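Local atomic coordinates of phosphatase YwpJ (Bacillus subtilis, PDB entry 1NRW), a protein that removes phosphate from five- and six-carbon sugar phosphates and nucleoside monophosphates in vitro, and less readily from FMN, using magnesium. Residues 21-26 with 276-281; 183-188 with 206-211; 85-90 with 170-175; 122-127 with 176-181. One frame throughout, in Å; residues are numbered along the deposited sequence.

Overall arrangement
From the N terminus, residues 21-26 lead into helix 24-35 of the Rossmann-like HAD core, and interaction 1 closes on them only when 276-281 start the last helix. The other three contacts nest inside this loop and belong to the cap. Residues 85-90 meet 170-175 in interaction 3, and 122-127 meet 176-181 in interaction 4; these two cross, and their second segments adjoin and share strand 172-178. Interaction 2 follows in series, bringing helix 182-192 onto strand 207-212, the neighbour of 172-178 in the sheet. Interactions 2 and 4 touch, with centres about 10 Å apart, whereas the centre of interaction 1 lies about 26 Å from that of interaction 4.

Interaction 1 of 4, residues 21-26 with 276-281; sequences QVSLEN and DEHGVA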
loop_
_atom_site.group_PDB
_atom_site.type_symbol
_atom_site.label_atom_id
_atom_site.label_comp_id
_atom_site.label_asym_id
_atom_site.label_seq_id
_atom_site.Cartn_x
_atom_site.Cartn_y
_atom_site.Cartn_z
ATOM N N GLN A 21 9.576 -5.066 10.311
ATOM C CA GLN A 21 10.880 -4.451 10.445
ATOM C C GLN A 21 11.482 -4.431 9.048
ATOM O O GLN A 21 11.045 -5.178 8.165
ATOM C CB GLN A 21 11.796 -5.307 11.324
ATOM C CG GLN A 21 11.215 -5.724 12.657
ATOM C CD GLN A 21 12.028 -6.827 13.307
ATOM O OE1 GLN A 21 12.508 -7.738 12.630
ATOM N NE2 GLN A 21 12.169 -6.765 14.628
ATOM N N VAL A 22 12.462 -3.561 8.848
ATOM C CA VAL A 22 13.207 -3.532 7.604
ATOM C C VAL A 22 14.494 -4.205 8.078
ATOM O O VAL A 22 15.209 -3.660 8.924
ATOM C CB VAL A 22 13.528 -2.105 7.129
ATOM C CG1 VAL A 22 14.444 -2.174 5.911
ATOM C CG2 VAL A 22 12.237 -1.362 6.786
ATOM N N SER A 23 14.772 -5.400 7.569
ATOM C CA SER A 23 15.958 -6.137 7.994
ATOM C C SER A 23 17.249 -5.422 7.633
ATOM O O SER A 23 17.270 -4.560 6.754
ATOM C CB SER A 23 15.972 -7.530 7.365
ATOM O OG SER A 23 16.169 -7.456 5.963
ATOM N N LEU A 24 18.333 -5.778 8.315
ATOM C CA LEU A 24 19.613 -5.165 8.007
ATOM C C LEU A 24 19.947 -5.455 6.546
ATOM O O LEU A 24 20.451 -4.588 5.832
ATOM C CB LEU A 24 20.719 -5.722 8.913
ATOM C CG LEU A 24 20.589 -5.513 10.423
ATOM C CD1 LEU A 24 21.876 -5.972 11.097
ATOM C CD2 LEU A 24 20.336 -4.046 10.736
ATOM N N GLU A 25 19.649 -6.678 6.104
ATOM C CA GLU A 25 19.924 -7.078 4.727
ATOM C C GLU A 25 19.164 -6.224 3.720
ATOM O O GLU A 25 19.727 -5.788 2.707
ATOM C CB GLU A 25 19.569 -8.555 4.503
ATOM C CG GLU A 25 20.545 -9.536 5.132
ATOM C CD GLU A 25 20.222 -9.881 6.573
ATOM O OE1 GLU A 25 19.436 -9.153 7.223
ATOM O OE2 GLU A 25 20.770 -10.893 7.065
ATOM N N ASN A 26 17.882 -5.991 3.990
ATOM C CA ASN A 26 17.080 -5.172 3.091
ATOM C C ASN A 26 17.520 -3.716 3.112
ATOM O O ASN A 26 17.551 -3.061 2.067
ATOM C CB ASN A 26 15.593 -5.278 3.438
ATOM C CG ASN A 26 14.939 -6.517 2.837
ATOM O OD1 ASN A 26 15.592 -7.323 2.166
ATOM N ND2 ASN A 26 13.645 -6.670 3.074
ATOM N N ASP A 276 10.440 -12.535 4.882
ATOM C CA ASP A 276 11.244 -12.866 6.058
ATOM C C ASP A 276 12.660 -13.329 5.720
ATOM O O ASP A 276 13.584 -13.166 6.521
ATOM C CB ASP A 276 10.533 -13.925 6.900
ATOM C CG ASP A 276 9.347 -13.361 7.659
ATOM O OD1 ASP A 276 9.155 -12.127 7.631
ATOM O OD2 ASP A 276 8.608 -14.145 8.289
ATOM N N GLU A 277 12.828 -13.914 4.538
ATOM C CA GLU A 277 14.139 -14.386 4.102
ATOM C C GLU A 277 14.862 -13.315 3.288
ATOM O O GLU A 277 15.786 -13.613 2.535
ATOM C CB GLU A 277 13.993 -15.667 3.272
ATOM C CG GLU A 277 13.529 -16.868 4.078
ATOM C CD GLU A 277 14.558 -17.319 5.101
ATOM O OE1 GLU A 277 14.190 -18.069 6.028
ATOM O OE2 GLU A 277 15.736 -16.932 4.976
ATOM N N HIS A 278 14.430 -12.067 3.447
ATOM C CA HIS A 278 15.031 -10.935 2.744
ATOM C C HIS A 278 14.907 -11.007 1.228
ATOM O O HIS A 278 15.873 -10.746 0.502
ATOM C CB HIS A 278 16.503 -10.805 3.153
ATOM C CG HIS A 278 16.725 -10.983 4.622
ATOM N ND1 HIS A 278 17.495 -12.002 5.143
ATOM C CD2 HIS A 278 16.215 -10.318 5.683
ATOM C CE1 HIS A 278 17.444 -11.959 6.462
ATOM N NE2 HIS A 278 16.674 -10.946 6.817
ATOM N N GLY A 279 13.706 -11.334 0.759
ATOM C CA GLY A 279 13.457 -11.431 -0.670
ATOM C C GLY A 279 13.827 -10.179 -1.448
ATOM O O GLY A 279 14.324 -10.259 -2.572
ATOM N N VAL A 280 13.585 -9.009 -0.869
ATOM C CA VAL A 280 13.926 -7.777 -1.569
ATOM C C VAL A 280 15.437 -7.704 -1.800
ATOM O O VAL A 280 15.884 -7.369 -2.901
ATOM C CB VAL A 280 13.428 -6.534 -0.790
ATOM C CG1 VAL A 280 13.945 -5.270 -1.444
ATOM C CG2 VAL A 280 11.893 -6.522 -0.781
ATOM N N ALA A 281 16.224 -8.027 -0.778
ATOM C CA ALA A 281 17.678 -8.013 -0.929
ATOM C C ALA A 281 18.103 -9.064 -1.967
ATOM O O ALA A 281 18.953 -8.795 -2.823
ATOM C CB ALA A 281 18.353 -8.292 0.410
HETATM O O HOH W 1 12.059 -8.876 1.997
#
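Two helix starts of the HAD core, those of 24-35 and 279-286, come together where Glu25 and His278 stack and Asn26 reaches across to the backbone of Ala281. The Glu25 side chain lies over one face of the His278 imidazole: its CB stands 4.0 Å from the ring centroid, and the carboxylate farther out is turned only 17° from the ring plane. A bend at chi2 (88°) folds the acid back over the ring. OE1 of Glu25 comes within 3.3 Å of NE2 of His278, yet at a poor angle for a hydrogen bond, so this is stacking, with Asp276 O over the opposite face. Replacing His278 with an alanine would probably leave the Glu25 carboxylate without the surface it lies on and free to swing toward solvent.

Asn26 supplies the polar link. Its OD1 accepts from Ala281 N at 3.1 Å, the donor sitting well above the carbonyl plane, while the methyl of Ala281 packs against the same oxygen. ND2 of Asn26 donates to Leu15 O and, at 2.9 Å, to a water that also accepts from Val280 N. Both ends of the buried amide are thus held, which fixes its rotation. Ser23 is the N-cap of helix 24-35, and His278 occupies the same position before helix 279-286. A single asparagine side chain in this way joins two neighbouring helix N-termini in the Rossmann-like core of a HAD phosphatase.

Interaction 2 of 4, residues 183-188 with 206-211; sequences EKLEAG and HNFELS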
loop_
_atom_site.group_PDB
_atom_site.type_symbol
_atom_site.label_atom_id
_atom_site.label_comp_id
_atom_site.label_asym_id
_atom_site.label_seq_id
_atom_site.Cartn_x
_atom_site.Cartn_y
_atom_site.Cartn_z
ATOM N N GLU A 183 -19.447 -12.751 2.635
ATOM C CA GLU A 183 -20.590 -12.207 1.904
ATOM C C GLU A 183 -20.502 -10.696 1.722
ATOM O O GLU A 183 -20.846 -10.169 0.661
ATOM C CB GLU A 183 -21.899 -12.545 2.627
ATOM C CG GLU A 183 -22.146 -14.034 2.846
ATOM C CD GLU A 183 -21.091 -14.683 3.724
ATOM O OE1 GLU A 183 -20.787 -14.132 4.804
ATOM O OE2 GLU A 183 -20.571 -15.751 3.334
ATOM N N LYS A 184 -20.057 -10.001 2.766
ATOM C CA LYS A 184 -19.926 -8.550 2.727
ATOM C C LYS A 184 -18.792 -8.149 1.793
ATOM O O LYS A 184 -18.891 -7.160 1.065
ATOM C CB LYS A 184 -19.649 -8.012 4.131
ATOM C CG LYS A 184 -20.704 -8.388 5.157
ATOM C CD LYS A 184 -21.974 -7.595 4.960
ATOM C CE LYS A 184 -21.794 -6.141 5.376
ATOM N NZ LYS A 184 -23.054 -5.377 5.171
ATOM N N LEU A 185 -17.711 -8.920 1.819
ATOM C CA LEU A 185 -16.566 -8.642 0.966
ATOM C C LEU A 185 -16.948 -8.806 -0.503
ATOM O O LEU A 185 -16.577 -7.984 -1.347
ATOM C CB LEU A 185 -15.403 -9.573 1.331
ATOM C CG LEU A 185 -14.802 -9.340 2.724
ATOM C CD1 LEU A 185 -13.825 -10.453 3.075
ATOM C CD2 LEU A 185 -14.107 -7.983 2.758
ATOM N N GLU A 186 -17.697 -9.859 -0.816
ATOM C CA GLU A 186 -18.110 -10.083 -2.195
ATOM C C GLU A 186 -19.049 -8.968 -2.655
ATOM O O GLU A 186 -18.957 -8.499 -3.790
ATOM C CB GLU A 186 -18.788 -11.452 -2.340
ATOM C CG GLU A 186 -17.955 -12.605 -1.782
ATOM C CD GLU A 186 -18.349 -13.964 -2.342
ATOM O OE1 GLU A 186 -19.557 -14.273 -2.393
ATOM O OE2 GLU A 186 -17.440 -14.730 -2.723
ATOM N N ALA A 187 -19.937 -8.534 -1.765
ATOM C CA ALA A 187 -20.886 -7.471 -2.083
ATOM C C ALA A 187 -20.165 -6.162 -2.401
ATOM O O ALA A 187 -20.552 -5.433 -3.317
ATOM C CB ALA A 187 -21.854 -7.263 -0.920
ATOM N N GLY A 188 -19.121 -5.863 -1.633
ATOM C CA GLY A 188 -18.368 -4.647 -1.868
ATOM C C GLY A 188 -17.665 -4.708 -3.209
ATOM O O GLY A 188 -17.654 -3.734 -3.963
ATOM N N HIS A 206 -9.365 -9.689 4.049
ATOM C CA HIS A 206 -10.654 -9.140 4.441
ATOM C C HIS A 206 -10.868 -7.659 4.153
ATOM O O HIS A 206 -11.680 -7.000 4.807
ATOM C CB HIS A 206 -10.924 -9.443 5.915
ATOM C CG HIS A 206 -10.961 -10.908 6.220
ATOM N ND1 HIS A 206 -9.820 -11.663 6.391
ATOM C CD2 HIS A 206 -12.002 -11.770 6.326
ATOM C CE1 HIS A 206 -10.156 -12.926 6.586
ATOM N NE2 HIS A 206 -11.473 -13.019 6.551
ATOM N N ASN A 207 -10.143 -7.126 3.177
ATOM C CA ASN A 207 -10.341 -5.731 2.819
ATOM C C ASN A 207 -10.344 -5.527 1.318
ATOM O O ASN A 207 -10.075 -6.449 0.536
ATOM C CB ASN A 207 -9.276 -4.809 3.470
ATOM C CG ASN A 207 -7.927 -4.804 2.731
ATOM O OD1 ASN A 207 -7.863 -4.847 1.503
ATOM N ND2 ASN A 207 -6.844 -4.713 3.494
ATOM N N PHE A 208 -10.727 -4.316 0.937
ATOM C CA PHE A 208 -10.702 -3.868 -0.442
ATOM C C PHE A 208 -10.409 -2.383 -0.318
ATOM O O PHE A 208 -10.712 -1.769 0.708
ATOM C CB PHE A 208 -12.021 -4.150 -1.191
ATOM C CG PHE A 208 -13.264 -3.650 -0.502
ATOM C CD1 PHE A 208 -13.732 -2.358 -0.726
ATOM C CD2 PHE A 208 -14.003 -4.500 0.313
ATOM C CE1 PHE A 208 -14.928 -1.922 -0.147
ATOM C CE2 PHE A 208 -15.200 -4.077 0.896
ATOM C CZ PHE A 208 -15.662 -2.788 0.664
ATOM N N GLU A 209 -9.759 -1.821 -1.330
ATOM C CA GLU A 209 -9.414 -0.408 -1.311
ATOM C C GLU A 209 -9.934 0.261 -2.569
ATOM O O GLU A 209 -9.920 -0.327 -3.650
ATOM C CB GLU A 209 -7.891 -0.228 -1.224
ATOM C CG GLU A 209 -7.265 -0.731 0.086
ATOM C CD GLU A 209 -5.747 -0.594 0.106
ATOM O OE1 GLU A 209 -5.202 0.241 -0.655
ATOM O OE2 GLU A 209 -5.094 -1.313 0.895
ATOM N N LEU A 210 -10.392 1.497 -2.415
ATOM C CA LEU A 210 -10.919 2.266 -3.528
ATOM C C LEU A 210 -10.208 3.606 -3.653
ATOM O O LEU A 210 -10.144 4.379 -2.697
ATOM C CB LEU A 210 -12.419 2.507 -3.328
ATOM C CG LEU A 210 -13.319 1.271 -3.407
ATOM C CD1 LEU A 210 -14.686 1.593 -2.813
ATOM C CD2 LEU A 210 -13.450 0.823 -4.854
ATOM N N SER A 211 -9.664 3.871 -4.835
ATOM C CA SER A 211 -8.997 5.140 -5.104
ATOM C C SER A 211 -9.527 5.597 -6.460
ATOM O O SER A 211 -10.325 4.889 -7.079
ATOM C CB SER A 211 -7.475 4.955 -5.139
ATOM O OG SER A 211 -7.106 3.924 -6.034
#
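Helix 182-192 packs on strand 207-212 in the alpha/beta cap of this Cof-type HAD phosphatase, with Leu185 and Gly188 meeting His206 and Phe208. The axes of the segments 183-188 and 207-211 approach to 9.1 Å and lie only 21° from parallel, so the helix runs nearly along the strand.

The contact is a matter of van der Waals packing, and Leu185 carries most of it with its two methyls. With CG anti to the carbonyl carbon (chi1 -67°), the isobutyl group forks over His206, just before the strand. CD1 rests against CA of His206 and against the imidazole, 4.0 Å from CD2 of His206. The other branch, CD2, lies 3.3 Å from the carbonyl oxygen of His206 and arrives at the edge of the Phe208 ring, 4.3 Å from CD2 of that phenylalanine. An alanine in place of Leu185 would probably open a gap between the helix and the strand, leaving the His206 ring and the edge of Phe208 without their common partner.

Polar ties pass to other parts of the cap. ND1 of His206 is hydrogen-bonded to Asp127 OD1 on helix 118-132, which helps hold the ring that Leu185 touches. Asn207 points away from the helix, and its OD1 accepts from Ser203 N. On the backbone, Phe208 pairs with Gly177 of the neighbouring strand.

Gly188 is the helix's other point of contact. A beta carbon on it would collide with Phe208, and its absence lets the ring come in close: CZ of Phe208 stops 4.1 Å from CA of Gly188.

Interaction 3 of 4, residues 85-90 with 170-175; sequences IDKKRA and IDFYNI
Ile85, on the approach to helix 87-99, joins Phe172 backbone to backbone, and the helix then settles over strand 172-178 of the alpha/beta cap. N of Ile85 donates to O of Phe172 at 2.9 Å in a nearly straight bond. Beside it, a water accepts from Phe172 N and donates to Ile85 O, extending the pairing by one bridge.

From there the Ile85 side chain runs along the strand. Its CB lies 4.2 Å from CB of Phe172. CG1, placed opposite the carbonyl carbon by a chi1 of -63°, passes over O of Phe172 and O of Tyr173. The terminal CD1 continues past Tyr173 O to meet CD1 of Ile175 at 4.1 Å, so one extended chain reaches from Phe172 to Ile175. Tyr173 and Asn174, both facing Phe107 on the neighbouring strand 103-108, form a classic beta bulge, and their side chains point away from the helix. ND2 of Asn174 binds Glu209 OE1 and O of Gly45, a residue assigned to phosphate binding, which places the bulge of this cap strand at the edge of the phosphate site.

The first turn of the helix closes on the Phe172 ring from two directions. Ala90 sets its methyl over a face, CB 4.1 Å from the ring centroid in a CH-pi contact, while Lys87 brings CG to the edge. Asp86 caps this turn, its OD1 accepting from Lys88 N and, more weakly, from Arg89 N.

Lys87 then stretches past the ring toward the strand's beginning. Its NZ makes a weak bond to Ile170 O at 3.3 Å, and a water 2.7 Å from NZ of Lys87 passes a hydrogen bond on to OD1 of Asp171.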
loop_
_atom_site.group_PDB
_atom_site.type_symbol
_atom_site.label_atom_id
_atom_site.label_comp_id
_atom_site.label_asym_id
_atom_site.label_seq_id
_atom_site.Cartn_x
_atom_site.Cartn_y
_atom_site.Cartn_z
ATOM N N ILE A 85 -10.188 11.471 -5.183
ATOM C CA ILE A 85 -11.456 10.831 -5.515
ATOM C C ILE A 85 -12.465 11.977 -5.507
ATOM O O ILE A 85 -12.481 12.777 -4.567
ATOM C CB ILE A 85 -11.885 9.817 -4.422
ATOM C CG1 ILE A 85 -10.868 8.680 -4.324
ATOM C CG2 ILE A 85 -13.282 9.271 -4.729
ATOM C CD1 ILE A 85 -11.071 7.797 -3.098
ATOM N N ASP A 86 -13.286 12.070 -6.548
ATOM C CA ASP A 86 -14.299 13.119 -6.622
ATOM C C ASP A 86 -15.080 13.109 -5.312
ATOM O O ASP A 86 -15.515 12.052 -4.857
ATOM C CB ASP A 86 -15.240 12.855 -7.800
ATOM C CG ASP A 86 -16.378 13.856 -7.875
ATOM O OD1 ASP A 86 -17.287 13.797 -7.018
ATOM O OD2 ASP A 86 -16.363 14.704 -8.791
ATOM N N LYS A 87 -15.258 14.281 -4.710
ATOM C CA LYS A 87 -15.962 14.379 -3.434
ATOM C C LYS A 87 -17.359 13.773 -3.385
ATOM O O LYS A 87 -17.742 13.188 -2.375
ATOM C CB LYS A 87 -16.008 15.836 -2.964
ATOM C CG LYS A 87 -14.686 16.312 -2.389
ATOM C CD LYS A 87 -14.826 17.642 -1.675
ATOM C CE LYS A 87 -13.533 18.021 -0.971
ATOM N NZ LYS A 87 -12.386 18.105 -1.916
ATOM N N LYS A 88 -18.127 13.902 -4.460
ATOM C CA LYS A 88 -19.463 13.325 -4.463
ATOM C C LYS A 88 -19.385 11.805 -4.491
ATOM O O LYS A 88 -20.203 11.122 -3.874
ATOM C CB LYS A 88 -20.273 13.848 -5.649
ATOM C CG LYS A 88 -20.751 15.272 -5.443
ATOM C CD LYS A 88 -21.636 15.752 -6.580
ATOM C CE LYS A 88 -22.284 17.079 -6.220
ATOM N NZ LYS A 88 -21.267 18.090 -5.812
ATOM N N ARG A 89 -18.395 11.275 -5.201
ATOM C CA ARG A 89 -18.210 9.833 -5.270
ATOM C C ARG A 89 -17.711 9.339 -3.909
ATOM O O ARG A 89 -18.101 8.270 -3.448
ATOM C CB ARG A 89 -17.205 9.476 -6.372
ATOM C CG ARG A 89 -16.749 8.024 -6.360
ATOM C CD ARG A 89 -17.916 7.055 -6.466
ATOM N NE ARG A 89 -18.009 6.444 -7.787
ATOM C CZ ARG A 89 -18.871 5.484 -8.107
ATOM N NH1 ARG A 89 -19.722 5.027 -7.198
ATOM N NH2 ARG A 89 -18.870 4.969 -9.329
ATOM N N ALA A 90 -16.853 10.126 -3.266
ATOM C CA ALA A 90 -16.325 9.755 -1.955
ATOM C C ALA A 90 -17.477 9.727 -0.951
ATOM O O ALA A 90 -17.567 8.826 -0.113
ATOM C CB ALA A 90 -15.258 10.753 -1.508
ATOM N N ILE A 170 -10.073 19.214 2.455
ATOM C CA ILE A 170 -9.843 17.805 2.755
ATOM C C ILE A 170 -9.933 16.977 1.477
ATOM O O ILE A 170 -10.991 16.879 0.857
ATOM C CB ILE A 170 -10.864 17.266 3.783
ATOM C CG1 ILE A 170 -10.632 15.769 4.012
ATOM C CG2 ILE A 170 -12.277 17.526 3.298
ATOM C CD1 ILE A 170 -11.574 15.138 5.024
ATOM N N ASP A 171 -8.809 16.389 1.085
ATOM C CA ASP A 171 -8.759 15.575 -0.119
ATOM C C ASP A 171 -8.852 14.100 0.240
ATOM O O ASP A 171 -8.283 13.658 1.237
ATOM C CB ASP A 171 -7.461 15.840 -0.885
ATOM C CG ASP A 171 -7.363 17.271 -1.385
ATOM O OD1 ASP A 171 -8.260 17.704 -2.139
ATOM O OD2 ASP A 171 -6.388 17.959 -1.023
ATOM N N PHE A 172 -9.578 13.351 -0.579
ATOM C CA PHE A 172 -9.763 11.919 -0.375
ATOM C C PHE A 172 -8.864 11.181 -1.361
ATOM O O PHE A 172 -9.029 11.309 -2.571
ATOM C CB PHE A 172 -11.229 11.555 -0.615
ATOM C CG PHE A 172 -12.179 12.231 0.339
ATOM C CD1 PHE A 172 -12.291 11.793 1.653
ATOM C CD2 PHE A 172 -12.932 13.330 -0.066
ATOM C CE1 PHE A 172 -13.142 12.439 2.557
ATOM C CE2 PHE A 172 -13.784 13.984 0.825
ATOM C CZ PHE A 172 -13.890 13.538 2.142
ATOM N N TYR A 173 -7.915 10.407 -0.838
ATOM C CA TYR A 173 -6.980 9.682 -1.694
ATOM C C TYR A 173 -7.263 8.197 -1.849
ATOM O O TYR A 173 -7.198 7.660 -2.951
ATOM C CB TYR A 173 -5.552 9.838 -1.168
ATOM C CG TYR A 173 -5.075 11.265 -1.050
ATOM C CD1 TYR A 173 -5.232 12.166 -2.106
ATOM C CD2 TYR A 173 -4.450 11.712 0.111
ATOM C CE1 TYR A 173 -4.775 13.480 -2.001
ATOM C CE2 TYR A 173 -3.990 13.019 0.226
ATOM C CZ TYR A 173 -4.157 13.898 -0.833
ATOM O OH TYR A 173 -3.698 15.190 -0.718
ATOM N N ASN A 174 -7.563 7.527 -0.741
ATOM C CA ASN A 174 -7.801 6.091 -0.777
ATOM C C ASN A 174 -8.763 5.759 0.352
ATOM O O ASN A 174 -8.691 6.354 1.429
ATOM C CB ASN A 174 -6.452 5.365 -0.591
ATOM C CG ASN A 174 -6.518 3.871 -0.887
ATOM O OD1 ASN A 174 -7.281 3.418 -1.739
ATOM N ND2 ASN A 174 -5.674 3.099 -0.198
ATOM N N ILE A 175 -9.679 4.837 0.087
ATOM C CA ILE A 175 -10.651 4.411 1.084
ATOM C C ILE A 175 -10.550 2.905 1.245
ATOM O O ILE A 175 -10.722 2.153 0.280
ATOM C CB ILE A 175 -12.093 4.773 0.666
ATOM C CG1 ILE A 175 -12.227 6.293 0.531
ATOM C CG2 ILE A 175 -13.085 4.252 1.709
ATOM C CD1 ILE A 175 -13.567 6.751 -0.051
HETATM O O HOH W 2 -11.180 14.498 -2.778
HETATM O O HOH W 3 -10.473 16.874 -3.450
#

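Interaction 4 of 4, residues 122-127 with 176-181; sequences LDVELD and LGFSFF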
loop_
_atom_site.group_PDB
_atom_site.type_symbol
_atom_site.label_atom_id
_atom_site.label_comp_id
_atom_site.label_asym_id
_atom_site.label_seq_id
_atom_site.Cartn_x
_atom_site.Cartn_y
_atom_site.Cartn_z
ATOM N N LEU A 122 -7.110 -2.683 15.108
ATOM C CA LEU A 122 -6.060 -3.687 15.237
ATOM C C LEU A 122 -6.447 -4.921 14.430
ATOM O O LEU A 122 -5.588 -5.587 13.854
ATOM C CB LEU A 122 -5.847 -4.077 16.706
ATOM C CG LEU A 122 -4.683 -5.038 16.981
ATOM C CD1 LEU A 122 -3.380 -4.397 16.526
ATOM C CD2 LEU A 122 -4.614 -5.364 18.463
ATOM N N ASP A 123 -7.741 -5.236 14.387
ATOM C CA ASP A 123 -8.173 -6.392 13.617
ATOM C C ASP A 123 -7.889 -6.175 12.135
ATOM O O ASP A 123 -7.521 -7.111 11.421
ATOM C CB ASP A 123 -9.667 -6.680 13.832
ATOM C CG ASP A 123 -9.942 -7.360 15.170
ATOM O OD1 ASP A 123 -9.031 -8.026 15.703
ATOM O OD2 ASP A 123 -11.072 -7.237 15.681
ATOM N N VAL A 124 -8.068 -4.942 11.669
ATOM C CA VAL A 124 -7.797 -4.637 10.269
ATOM C C VAL A 124 -6.304 -4.856 10.015
ATOM O O VAL A 124 -5.909 -5.476 9.025
ATOM C CB VAL A 124 -8.171 -3.171 9.925
ATOM C CG1 VAL A 124 -7.732 -2.840 8.493
ATOM C CG2 VAL A 124 -9.688 -2.968 10.068
ATOM N N GLU A 125 -5.472 -4.354 10.918
ATOM C CA GLU A 125 -4.032 -4.502 10.762
ATOM C C GLU A 125 -3.584 -5.953 10.856
ATOM O O GLU A 125 -2.760 -6.407 10.061
ATOM C CB GLU A 125 -3.316 -3.648 11.800
ATOM C CG GLU A 125 -3.537 -2.167 11.574
ATOM C CD GLU A 125 -3.050 -1.704 10.207
ATOM O OE1 GLU A 125 -3.872 -1.213 9.399
ATOM O OE2 GLU A 125 -1.835 -1.831 9.946
ATOM N N LEU A 126 -4.124 -6.685 11.825
ATOM C CA LEU A 126 -3.772 -8.090 11.974
ATOM C C LEU A 126 -4.089 -8.844 10.681
ATOM O O LEU A 126 -3.362 -9.756 10.293
ATOM C CB LEU A 126 -4.543 -8.708 13.144
ATOM C CG LEU A 126 -4.045 -10.063 13.656
ATOM C CD1 LEU A 126 -2.596 -9.946 14.123
ATOM C CD2 LEU A 126 -4.936 -10.517 14.806
ATOM N N ASP A 127 -5.175 -8.463 10.013
ATOM C CA ASP A 127 -5.543 -9.118 8.760
ATOM C C ASP A 127 -4.449 -8.874 7.711
ATOM O O ASP A 127 -4.149 -9.752 6.902
ATOM C CB ASP A 127 -6.896 -8.589 8.261
ATOM C CG ASP A 127 -7.338 -9.238 6.952
ATOM O OD1 ASP A 127 -7.334 -10.486 6.863
ATOM O OD2 ASP A 127 -7.699 -8.500 6.012
ATOM N N LEU A 176 -10.251 2.471 2.464
ATOM C CA LEU A 176 -10.146 1.047 2.758
ATOM C C LEU A 176 -11.437 0.582 3.428
ATOM O O LEU A 176 -11.932 1.236 4.345
ATOM C CB LEU A 176 -8.949 0.781 3.683
ATOM C CG LEU A 176 -8.696 -0.668 4.136
ATOM C CD1 LEU A 176 -7.225 -0.846 4.472
ATOM C CD2 LEU A 176 -9.576 -1.014 5.343
ATOM N N GLY A 177 -11.984 -0.523 2.930
ATOM C CA GLY A 177 -13.190 -1.113 3.489
ATOM C C GLY A 177 -12.819 -2.484 4.024
ATOM O O GLY A 177 -12.038 -3.198 3.399
ATOM N N PHE A 178 -13.381 -2.867 5.167
ATOM C CA PHE A 178 -13.051 -4.150 5.781
ATOM C C PHE A 178 -14.278 -4.837 6.364
ATOM O O PHE A 178 -15.182 -4.178 6.875
ATOM C CB PHE A 178 -12.029 -3.909 6.901
ATOM C CG PHE A 178 -11.752 -5.111 7.772
ATOM C CD1 PHE A 178 -10.605 -5.880 7.579
ATOM C CD2 PHE A 178 -12.617 -5.448 8.813
ATOM C CE1 PHE A 178 -10.316 -6.967 8.414
ATOM C CE2 PHE A 178 -12.343 -6.532 9.656
ATOM C CZ PHE A 178 -11.190 -7.292 9.456
ATOM N N SER A 179 -14.295 -6.164 6.280
ATOM C CA SER A 179 -15.374 -6.959 6.863
ATOM C C SER A 179 -14.890 -8.377 7.133
ATOM O O SER A 179 -14.163 -8.953 6.326
ATOM C CB SER A 179 -16.593 -7.025 5.942
ATOM O OG SER A 179 -17.638 -7.743 6.580
ATOM N N PHE A 180 -15.287 -8.931 8.275
ATOM C CA PHE A 180 -14.911 -10.298 8.630
ATOM C C PHE A 180 -15.689 -11.297 7.784
ATOM O O PHE A 180 -15.297 -12.458 7.660
ATOM C CB PHE A 180 -15.248 -10.591 10.096
ATOM C CG PHE A 180 -14.367 -9.895 11.084
ATOM C CD1 PHE A 180 -13.025 -10.230 11.197
ATOM C CD2 PHE A 180 -14.891 -8.926 11.934
ATOM C CE1 PHE A 180 -12.214 -9.612 12.149
ATOM C CE2 PHE A 180 -14.089 -8.304 12.887
ATOM C CZ PHE A 180 -12.749 -8.649 12.994
ATOM N N PHE A 181 -16.790 -10.837 7.199
ATOM C CA PHE A 181 -17.680 -11.705 6.434
ATOM C C PHE A 181 -17.504 -11.781 4.925
ATOM O O PHE A 181 -17.587 -10.777 4.218
ATOM C CB PHE A 181 -19.116 -11.324 6.777
ATOM C CG PHE A 181 -19.360 -11.241 8.252
ATOM C CD1 PHE A 181 -19.398 -12.397 9.027
ATOM C CD2 PHE A 181 -19.483 -10.006 8.882
ATOM C CE1 PHE A 181 -19.551 -12.325 10.410
ATOM C CE2 PHE A 181 -19.636 -9.922 10.262
ATOM C CZ PHE A 181 -19.669 -11.086 11.029
#
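Val124 and Phe178 run antiparallel to one another, and a valine methyl lies over the ring. CG2 of Val124 sits 4.0 Å from the ring centroid, 19° off the normal, a CH-pi contact offset toward the rim. The other branch, CG1, points along the strand to CD2 of Leu176 at 4.1 Å, so the fork of the valine covers two strand residues that face the same helix.

Asp127 comes to Phe178 at the edge instead. Its CB lies 3.8 Å from CE1 of Phe178, near the ring plane, and its carboxylate stands steeply to the ring, 73° between planes. With CG anti to the backbone N (chi1 -180°), the acid is directed to its partner His206.

Phe180 turns one face to Phe178, whose CE2 lies over its centre. Asp123 stands across the end of Phe180, with OD2 at the ring edge, 3.5 Å from CZ of Phe180.

Tyr103 of strand 103-108 meets the Phe178 ring almost parallel. The 122-127 turn of the helix crosses the 176-178 end of the strand at 95°, a near-perpendicular helix-on-strand packing, with Phe178 and Phe180 gathered at the strand's end, within the alpha/beta cap of a Cof-family HAD phosphatase.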